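Local coordinates for uncharacterized protein MG027 (Mycoplasma genitalium, PDB 1Q8C) that is of unknown function but adopts an all-helical fold resembling NusB proteins, which suggests, without proving, a related role in RNA binding or transcription, at residues 18-23 with 130-134. Sequence-based numbering, arbitrary orientation.
Sequences RIAVVE and IMDHY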
# COMPACT_ATOMS: atom_id res chain seq x y z
N ARG A 18 9.80 0.75 0.31
CA ARG A 18 8.41 0.35 0.36
C ARG A 18 7.94 0.18 1.81
O ARG A 18 6.87 0.66 2.16
CB ARG A 18 8.23 -0.95 -0.43
CG ARG A 18 8.24 -0.77 -1.94
CD ARG A 18 7.95 -2.05 -2.71
NE ARG A 18 8.10 -1.85 -4.15
CZ ARG A 18 9.18 -2.15 -4.87
NH1 ARG A 18 10.24 -2.73 -4.33
NH2 ARG A 18 9.19 -1.85 -6.17
N ILE A 19 8.72 -0.46 2.66
CA ILE A 19 8.36 -0.64 4.08
C ILE A 19 8.13 0.72 4.76
O ILE A 19 7.17 0.90 5.50
CB ILE A 19 9.42 -1.51 4.83
CG1 ILE A 19 9.33 -2.97 4.36
CG2 ILE A 19 9.22 -1.44 6.32
CD1 ILE A 19 10.49 -3.89 4.80
N ALA A 20 8.98 1.70 4.45
CA ALA A 20 8.82 3.05 4.98
C ALA A 20 7.49 3.71 4.60
O ALA A 20 6.89 4.42 5.40
CB ALA A 20 10.01 3.95 4.55
N VAL A 21 7.00 3.47 3.39
CA VAL A 21 5.72 4.02 2.96
C VAL A 21 4.58 3.29 3.69
O VAL A 21 3.65 3.91 4.23
CB VAL A 21 5.59 3.91 1.45
CG1 VAL A 21 4.29 4.49 0.98
CG2 VAL A 21 6.77 4.67 0.79
N VAL A 22 4.67 1.97 3.74
CA VAL A 22 3.68 1.16 4.43
C VAL A 22 3.49 1.59 5.89
O VAL A 22 2.36 1.77 6.38
CB VAL A 22 4.08 -0.33 4.39
CG1 VAL A 22 3.23 -1.15 5.38
CG2 VAL A 22 3.91 -0.88 2.97
N GLU A 23 4.59 1.76 6.60
CA GLU A 23 4.53 2.14 8.01
C GLU A 23 3.88 3.52 8.14
O GLU A 23 3.08 3.75 9.04
CB GLU A 23 5.91 2.12 8.67
CG GLU A 23 6.05 1.21 9.87
CD GLU A 23 4.77 1.02 10.69
OE1 GLU A 23 4.65 1.66 11.77
OE2 GLU A 23 3.88 0.20 10.27
N ILE A 130 6.79 -8.02 2.46
CA ILE A 130 6.54 -7.06 3.54
C ILE A 130 5.63 -7.67 4.63
O ILE A 130 5.80 -7.42 5.83
CB ILE A 130 5.93 -5.78 2.96
CG1 ILE A 130 6.93 -5.15 1.97
CG2 ILE A 130 5.54 -4.83 4.08
CD1 ILE A 130 6.59 -3.71 1.53
N MET A 131 4.68 -8.49 4.22
CA MET A 131 3.83 -9.18 5.18
C MET A 131 4.67 -10.12 6.06
O MET A 131 4.44 -10.20 7.26
CB MET A 131 2.74 -9.96 4.43
CG MET A 131 1.75 -9.02 3.72
SD MET A 131 0.56 -8.20 4.80
CE MET A 131 -0.73 -9.52 4.88
N ASP A 132 5.64 -10.80 5.46
CA ASP A 132 6.57 -11.64 6.22
C ASP A 132 7.40 -10.81 7.19
O ASP A 132 7.67 -11.24 8.32
CB ASP A 132 7.54 -12.36 5.27
CG ASP A 132 6.91 -13.56 4.58
OD1 ASP A 132 5.78 -13.95 4.94
OD2 ASP A 132 7.51 -14.18 3.67
N HIS A 133 7.82 -9.63 6.74
CA HIS A 133 8.62 -8.72 7.54
C HIS A 133 7.88 -8.33 8.82
O HIS A 133 8.50 -8.20 9.87
CB HIS A 133 8.99 -7.47 6.74
CG HIS A 133 9.59 -6.37 7.56
ND1 HIS A 133 8.82 -5.50 8.30
CD2 HIS A 133 10.88 -6.02 7.78
CE1 HIS A 133 9.61 -4.66 8.94
NE2 HIS A 133 10.86 -4.95 8.64
N TYR A 134 6.56 -8.18 8.72
CA TYR A 134 5.71 -7.82 9.85
C TYR A 134 5.09 -9.08 10.48
O TYR A 134 4.12 -9.00 11.25
CB TYR A 134 4.62 -6.85 9.39
CG TYR A 134 5.08 -5.43 9.11
CD1 TYR A 134 5.07 -4.92 7.82
CD2 TYR A 134 5.47 -4.59 10.15
CE1 TYR A 134 5.47 -3.62 7.55
CE2 TYR A 134 5.88 -3.28 9.90
CZ TYR A 134 5.87 -2.80 8.59
OH TYR A 134 6.26 -1.52 8.32
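The tip of I130 supplies the tight part of this contact: its CD1 lies 3.8 Å from CB of R18 and 4.0 Å from CG1 of I19, with CG2 of V22 slightly farther off. One methyl thus meets two neighbouring residues, R18 and I19, and V22 one turn on; the CA atoms of I19 and I130, 6.7 Å apart, are the nearest such pair between the segments. CB of I130 points at the other helix, and with CG1 anti to the carbonyl carbon (chi1 -61°) and CD1 extended, the methyl reaches across. Y134, the first residue to leave helical geometry, adds to this packed side: its side chain points at helix 14-28, where CE1 lies 4.0 Å from CG1 of V22 in an oblique approach. C108 of helix 100-116 also touches V22, which extends this apolar patch, while the guanidinium of R18 leads away to a salt bridge with E112.

Toward solvent the fit changes character. I19 turns CD1 over one face of the H133 imidazole, 3.8 Å from the ring centroid and 17° off the normal, a CH-pi contact with an exposed histidine. CG2 of I19 lies 3.6 Å from OH of Y134. E23 also comes close to this hydroxyl, but its torsions are unusual and the detail is doubtful. Close-packed around I130, V22 and the Y134 ring and looser around H133 and E23, the interface joins helix 14-28 to the C-terminal end of helix 120-133, an inter-helix packing consistent with the all-helical NusB-like fold.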